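Glutaredoxin 2 (Salmonella enterica subsp. enterica serovar Typhimurium, PDB 3IR4) probably catalyses glutathione-dependent thiol-disulfide exchange, as a glutaredoxin built from a thioredoxin-like domain and a helical, glutathione S-transferase-like domain. Local coordinates at residues Y9-F14 with L34-E39; S111-F116 with N211-M216. All blocks are in the same frame, centred on the assembly; numbering follows the deposited sequence.

The first strand, 5-8, belongs to the thioredoxin-like domain, and contact 1 closes the first loop: residues 9-14, which lead into helix 13-25, meet residues 34-39 just past strand 30-33, so the helix and strand lie between its ends. Contact 2 opens only after that loop is complete. Its segments, 111-116 and 211-216, bracket most of the helical C-terminal domain and bring the chain end back to the loop before helix 119-133. The two contacts follow in series, yet they touch through hydrogen bonds of Glu-115, between its OE2 and ND1 of His-11 (2.6 Å) and between its O and N of Asn-36 (2.8 Å), joining the domains.

Contact 1. Residues Y9-F14 with L34-E39; sequences YDHCPF and LQNDDE. With GSH (glutathione), chain B.
The hydroxyl of Tyr-9 gives its proton to a water, with OH 2.6 Å from the water oxygen, which lies at the ring edge and in its plane. That water donates in turn to O of Gln-35 and, at 2.7 Å, to O of Asp-38, so the phenol is tied to both ends of the type I turn 35-38. Lys-49 NZ is hydrogen-bonded to O of Asn-36, to glutathione and to the Tyr-9 hydroxyl, which thus accepts from the lysine while donating to the water. The amide nitrogen of Asn-36 stands over one face of the tyrosine, ND2 3.3 Å from CE2 of Tyr-9 and displaced toward the rim, the amide plane steeply tilted (63°) to the ring. The Asn-36 side chain extends opposite its backbone N (chi1 -162°), which carries the amide across the ring and toward the edge of His-11. Leu-34 meets the ring edge with its carbonyl, O lying 3.4 Å from Tyr-9 CD1, while its CB packs on CE1 of Tyr-9. Cys-12, the N-cap of the following helix, is joined to glutathione by a disulfide, SG to SG2 2.3 Å, the mixed disulfide expected of a glutaredoxin. The contact joins the turn between strand 5-8 and helix 13-25 to the loop between strand 30-33 and helix 40-46; helix 119-133 packs against Asn-36.

Contact 2. Residues S111-F116 with N211-M216; sequences SAFDEF and NLLSSM
Each segment is a loop with a short 3-10 turn, and the backbones stay well apart, the closest CA atoms being those of Ser-111 and Met-216 at 7.5 Å. Side chains and one water bridge the separation. Ala-112 and Phe-113 are each modelled in two conformers, and their contacts are described for one of them. Met-216, present as selenomethionine, puts its terminal CE over one face of the Phe-113 ring, 4.0 Å from the centroid and 25° off the normal, a CH-pi contact offset toward the rim. Its selenium stands farther out above the same ring, a distant Met-aromatic approach, and touches N of Ala-112 at 4.0 Å and CB of Ser-111. The Met-216 side chain leaves the backbone between N and the carbonyl carbon (chi1 67°) and then runs fully extended, which is how its methyl spans the distance to the ring. Leu-213 crosses Phe-113 at about a right angle: its CD1 meets the ring edge in plane, 3.9 Å from CZ of Phe-113, while CD2 lies near CE2 of the same ring. Neighbours at both a face and the edge should limit movement of the ring. A water completes the contact, donating to OG of Ser-111 at 2.8 Å and to O of Met-216 at 2.7 Å; OG is also hydrogen-bonded to O of Arg-107. Together these side chains and the water join the loop between helices 101-108 and 119-133 to the C-terminal tail beyond helix 195-208, where Leu-213 also rests on Arg-183 and Asn-184 of helix 173-185.

Contact 1. Residues Y9-F14 with L34-E39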
loop_
_atom_site.group_PDB
_atom_site.type_symbol
_atom_site.label_atom_id
_atom_site.label_comp_id
_atom_site.label_asym_id
_atom_site.label_seq_id
_atom_site.Cartn_x
_atom_site.Cartn_y
_atom_site.Cartn_z
ATOM N N TYR A 9 -7.887 -5.471 1.614
ATOM C CA TYR A 9 -6.886 -6.519 1.908
ATOM C C TYR A 9 -5.714 -5.738 2.522
ATOM O O TYR A 9 -5.311 -4.707 1.995
ATOM C CB TYR A 9 -6.404 -7.253 0.666
ATOM C CG TYR A 9 -7.482 -7.887 -0.153
ATOM C CD1 TYR A 9 -8.590 -8.485 0.429
ATOM C CD2 TYR A 9 -7.369 -7.901 -1.539
ATOM C CE1 TYR A 9 -9.609 -9.039 -0.381
ATOM C CE2 TYR A 9 -8.352 -8.457 -2.327
ATOM C CZ TYR A 9 -9.486 -9.006 -1.752
ATOM O OH TYR A 9 -10.462 -9.508 -2.577
ATOM N N ASP A 10 -5.179 -6.218 3.632
ATOM C CA ASP A 10 -4.103 -5.519 4.341
ATOM C C ASP A 10 -2.829 -5.366 3.515
ATOM O O ASP A 10 -2.141 -4.350 3.620
ATOM C CB ASP A 10 -3.878 -6.218 5.695
ATOM C CG ASP A 10 -2.934 -5.470 6.628
ATOM O OD1 ASP A 10 -2.769 -4.243 6.524
ATOM O OD2 ASP A 10 -2.416 -6.149 7.518
ATOM N N HIS A 11 -2.506 -6.352 2.688
ATOM C CA HIS A 11 -1.291 -6.286 1.882
ATOM C C HIS A 11 -1.401 -5.332 0.683
ATOM O O HIS A 11 -0.397 -4.965 0.092
ATOM C CB HIS A 11 -0.928 -7.665 1.302
ATOM C CG HIS A 11 -1.713 -8.048 0.079
ATOM N ND1 HIS A 11 -2.886 -8.762 0.146
ATOM C CD2 HIS A 11 -1.478 -7.847 -1.241
ATOM C CE1 HIS A 11 -3.340 -8.964 -1.080
ATOM N NE2 HIS A 11 -2.512 -8.408 -1.936
ATOM N N CYS A 12 -2.623 -4.957 0.316
ATOM C CA CYS A 12 -2.852 -4.277 -0.961
ATOM C C CYS A 12 -2.434 -2.820 -0.906
ATOM O O CYS A 12 -2.928 -2.102 -0.063
ATOM C CB CYS A 12 -4.351 -4.388 -1.313
ATOM S SG CYS A 12 -4.812 -3.410 -2.772
ATOM N N PRO A 13 -1.504 -2.392 -1.781
ATOM C CA PRO A 13 -1.066 -1.010 -1.717
ATOM C C PRO A 13 -2.181 -0.008 -1.998
ATOM O O PRO A 13 -2.184 1.107 -1.443
ATOM C CB PRO A 13 0.077 -0.957 -2.741
ATOM C CG PRO A 13 -0.232 -2.014 -3.707
ATOM C CD PRO A 13 -0.836 -3.105 -2.880
ATOM N N PHE A 14 -3.142 -0.372 -2.839
ATOM C CA PHE A 14 -4.272 0.529 -3.105
ATOM C C PHE A 14 -5.104 0.739 -1.842
ATOM O O PHE A 14 -5.649 1.818 -1.622
ATOM C CB PHE A 14 -5.102 -0.024 -4.263
ATOM C CG PHE A 14 -4.342 -0.162 -5.535
ATOM C CD1 PHE A 14 -3.858 -1.388 -5.955
ATOM C CD2 PHE A 14 -4.006 0.953 -6.279
ATOM C CE1 PHE A 14 -3.145 -1.493 -7.144
ATOM C CE2 PHE A 14 -3.282 0.836 -7.462
ATOM C CZ PHE A 14 -2.855 -0.387 -7.882
ATOM N N LEU A 34 -11.421 -8.238 4.146
ATOM C CA LEU A 34 -12.121 -9.323 3.497
ATOM C C LEU A 34 -11.195 -10.480 3.192
ATOM O O LEU A 34 -10.024 -10.283 2.916
ATOM C CB LEU A 34 -12.723 -8.812 2.187
ATOM C CG LEU A 34 -13.782 -7.727 2.318
ATOM C CD1 LEU A 34 -14.221 -7.233 0.937
ATOM C CD2 LEU A 34 -14.964 -8.261 3.136
ATOM N N GLN A 35 -11.727 -11.693 3.239
ATOM C CA GLN A 35 -10.953 -12.850 2.785
ATOM C C GLN A 35 -10.592 -12.689 1.317
ATOM O O GLN A 35 -11.401 -12.234 0.510
ATOM C CB GLN A 35 -11.694 -14.174 2.983
ATOM C CG GLN A 35 -11.934 -14.512 4.435
ATOM C CD GLN A 35 -10.622 -14.630 5.198
ATOM O OE1 GLN A 35 -10.273 -13.753 5.997
ATOM N NE2 GLN A 35 -9.858 -15.675 4.885
ATOM N N ASN A 36 -9.370 -13.102 0.960
ATOM C CA ASN A 36 -8.909 -12.870 -0.400
ATOM C C ASN A 36 -9.700 -13.614 -1.464
ATOM O O ASN A 36 -9.729 -13.172 -2.611
ATOM C CB ASN A 36 -7.428 -13.189 -0.516
ATOM C CG ASN A 36 -6.779 -12.574 -1.747
ATOM O OD1 ASN A 36 -6.341 -13.302 -2.647
ATOM N ND2 ASN A 36 -6.708 -11.238 -1.809
ATOM N N ASP A 37 -10.349 -14.717 -1.086
ATOM C CA ASP A 37 -11.184 -15.490 -2.006
ATOM C C ASP A 37 -12.666 -15.114 -1.961
ATOM O O ASP A 37 -13.470 -15.764 -2.609
ATOM C CB ASP A 37 -11.003 -17.005 -1.763
ATOM C CG ASP A 37 -11.412 -17.468 -0.361
ATOM O OD1 ASP A 37 -11.576 -18.711 -0.151
ATOM O OD2 ASP A 37 -11.557 -16.621 0.542
ATOM N N ASP A 38 -13.016 -14.045 -1.247
ATOM C CA ASP A 38 -14.422 -13.668 -1.110
ATOM C C ASP A 38 -14.871 -12.798 -2.267
ATOM O O ASP A 38 -14.599 -11.616 -2.316
ATOM C CB ASP A 38 -14.638 -12.957 0.227
ATOM C CG ASP A 38 -16.067 -12.489 0.447
ATOM O OD1 ASP A 38 -16.931 -12.714 -0.418
ATOM O OD2 ASP A 38 -16.279 -11.897 1.521
ATOM N N GLU A 39 -15.538 -13.417 -3.234
ATOM C CA GLU A 39 -16.095 -12.703 -4.369
ATOM C C GLU A 39 -17.433 -12.047 -4.024
ATOM O O GLU A 39 -17.709 -10.917 -4.439
ATOM C CB GLU A 39 -16.284 -13.677 -5.537
ATOM C CG GLU A 39 -16.836 -13.016 -6.794
ATOM C CD GLU A 39 -17.001 -13.957 -7.979
ATOM O OE1 GLU A 39 -17.405 -13.474 -9.050
ATOM O OE2 GLU A 39 -16.718 -15.164 -7.854
HETATM N N1 GSH B . -7.788 0.850 -9.622
HETATM C CA1 GSH B . -8.022 0.219 -8.317
HETATM C C1 GSH B . -7.818 1.231 -7.222
HETATM O O11 GSH B . -7.042 2.195 -7.466
HETATM O O12 GSH B . -8.401 1.061 -6.134
HETATM C CB1 GSH B . -7.066 -0.957 -8.172
HETATM C CG1 GSH B . -7.434 -1.823 -6.968
HETATM C CD1 GSH B . -6.799 -3.197 -6.971
HETATM O OE1 GSH B . -5.918 -3.529 -7.933
HETATM N N2 GSH B . -7.070 -4.022 -5.991
HETATM C CA2 GSH B . -6.685 -5.430 -5.958
HETATM C C2 GSH B . -7.889 -6.295 -6.132
HETATM O O2 GSH B . -9.041 -5.921 -5.582
HETATM C CB2 GSH B . -5.956 -5.779 -4.640
HETATM S SG2 GSH B . -4.350 -4.956 -4.374
HETATM N N3 GSH B . -7.770 -7.428 -6.778
HETATM C CA3 GSH B . -8.917 -8.176 -7.227
HETATM C C3 GSH B . -8.922 -9.496 -6.553
HETATM O O31 GSH B . -8.167 -9.670 -5.547
HETATM O O32 GSH B . -9.686 -10.387 -7.006
HETATM O O HOH W 1 -12.534 -10.312 -1.158
#

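Contact 2. Residues S111-F116 with N211-M216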
loop_
_atom_site.group_PDB
_atom_site.type_symbol
_atom_site.label_atom_id
_atom_site.label_comp_id
_atom_site.label_asym_id
_atom_site.label_seq_id
_atom_site.Cartn_x
_atom_site.Cartn_y
_atom_site.Cartn_z
ATOM N N SER A 111 2.859 -14.808 4.584
ATOM C CA SER A 111 2.764 -13.992 5.772
ATOM C C SER A 111 1.361 -13.920 6.376
ATOM O O SER A 111 0.354 -14.215 5.743
ATOM C CB SER A 111 3.291 -12.579 5.449
ATOM O OG SER A 111 4.667 -12.628 5.129
ATOM N N ALA A 112 1.292 -13.522 7.639
ATOM C CA ALA A 112 0.031 -13.509 8.378
ATOM C C ALA A 112 -0.868 -12.287 8.162
ATOM O O ALA A 112 -1.244 -11.636 9.109
ATOM C CB ALA A 112 0.298 -13.706 9.866
ATOM N N PHE A 113 -1.205 -11.963 6.923
ATOM C CA PHE A 113 -2.228 -10.931 6.673
ATOM C C PHE A 113 -3.606 -11.563 6.875
ATOM O O PHE A 113 -3.823 -12.723 6.517
ATOM C CB PHE A 113 -2.124 -10.367 5.265
ATOM C CG PHE A 113 -0.875 -9.612 5.015
ATOM C CD1 PHE A 113 0.122 -10.145 4.226
ATOM C CD2 PHE A 113 -0.697 -8.352 5.551
ATOM C CE1 PHE A 113 1.264 -9.445 3.977
ATOM C CE2 PHE A 113 0.449 -7.639 5.298
ATOM C CZ PHE A 113 1.426 -8.185 4.513
ATOM N N ASP A 114 -4.556 -10.786 7.396
ATOM C CA ASP A 114 -5.874 -11.324 7.718
ATOM C C ASP A 114 -6.637 -11.871 6.524
ATOM O O ASP A 114 -7.398 -12.822 6.667
ATOM C CB ASP A 114 -6.722 -10.273 8.447
ATOM C CG ASP A 114 -6.333 -10.049 9.872
ATOM O OD1 ASP A 114 -5.421 -10.725 10.403
ATOM O OD2 ASP A 114 -6.948 -9.142 10.467
ATOM N N GLU A 115 -6.429 -11.302 5.341
ATOM C CA GLU A 115 -7.114 -11.763 4.141
ATOM C C GLU A 115 -6.711 -13.158 3.715
ATOM O O GLU A 115 -7.362 -13.750 2.849
ATOM C CB GLU A 115 -6.949 -10.790 2.970
ATOM C CG GLU A 115 -5.548 -10.539 2.487
ATOM C CD GLU A 115 -4.807 -9.411 3.185
ATOM O OE1 GLU A 115 -5.228 -9.002 4.302
ATOM O OE2 GLU A 115 -3.792 -8.946 2.619
ATOM N N PHE A 116 -5.620 -13.663 4.285
ATOM C CA PHE A 116 -5.130 -15.012 3.969
ATOM C C PHE A 116 -5.322 -15.936 5.152
ATOM O O PHE A 116 -4.673 -16.959 5.249
ATOM C CB PHE A 116 -3.649 -15.009 3.601
ATOM C CG PHE A 116 -3.276 -14.056 2.482
ATOM C CD1 PHE A 116 -4.041 -13.961 1.329
ATOM C CD2 PHE A 116 -2.110 -13.317 2.559
ATOM C CE1 PHE A 116 -3.687 -13.104 0.290
ATOM C CE2 PHE A 116 -1.750 -12.436 1.534
ATOM C CZ PHE A 116 -2.523 -12.361 0.402
ATOM N N ASN A 211 0.641 0.500 10.059
ATOM C CA ASN A 211 1.805 -0.228 10.539
ATOM C C ASN A 211 2.797 -0.595 9.485
ATOM O O ASN A 211 2.449 -0.922 8.371
ATOM C CB ASN A 211 1.327 -1.532 11.222
ATOM C CG ASN A 211 0.736 -2.576 10.226
ATOM O OD1 ASN A 211 -0.125 -2.267 9.366
ATOM N ND2 ASN A 211 1.138 -3.801 10.385
ATOM N N LEU A 212 4.068 -0.578 9.869
ATOM C CA LEU A 212 5.107 -1.188 9.050
ATOM C C LEU A 212 5.091 -2.695 9.356
ATOM O O LEU A 212 4.510 -3.147 10.347
ATOM C CB LEU A 212 6.459 -0.592 9.336
ATOM C CG LEU A 212 6.549 0.905 9.053
ATOM C CD1 LEU A 212 7.929 1.407 9.418
ATOM C CD2 LEU A 212 6.225 1.236 7.616
ATOM N N LEU A 213 5.751 -3.456 8.501
ATOM C CA LEU A 213 5.696 -4.934 8.530
ATOM C C LEU A 213 6.988 -5.598 8.956
ATOM O O LEU A 213 7.134 -6.808 8.851
ATOM C CB LEU A 213 5.323 -5.426 7.138
ATOM C CG LEU A 213 4.063 -4.804 6.511
ATOM C CD1 LEU A 213 3.889 -5.279 5.075
ATOM C CD2 LEU A 213 2.813 -5.052 7.349
ATOM N N SER A 214 7.901 -4.788 9.482
ATOM C CA SER A 214 9.232 -5.201 9.857
ATOM C C SER A 214 9.238 -6.344 10.850
ATOM O O SER A 214 10.087 -7.218 10.799
ATOM C CB SER A 214 9.951 -3.981 10.436
ATOM O OG SER A 214 9.717 -2.816 9.639
ATOM N N SER A 215 8.286 -6.351 11.766
ATOM C CA SER A 215 8.239 -7.402 12.786
ATOM C C SER A 215 8.000 -8.786 12.182
ATOM O O SER A 215 8.272 -9.788 12.853
ATOM C CB SER A 215 7.213 -7.120 13.871
ATOM O OG SER A 215 5.898 -7.191 13.373
HETATM N N MSE A 216 7.475 -8.867 10.957
HETATM C CA MSE A 216 7.316 -10.165 10.325
HETATM C C MSE A 216 8.099 -10.252 9.006
HETATM O O MSE A 216 7.815 -11.058 8.126
HETATM C CB MSE A 216 5.868 -10.519 10.147
HETATM C CG MSE A 216 5.106 -9.685 9.184
HETATM SE SE MSE A 216 3.261 -10.334 8.987
HETATM C CE MSE A 216 2.614 -8.869 8.000
HETATM O O HOH W 2 6.041 -13.066 7.577
#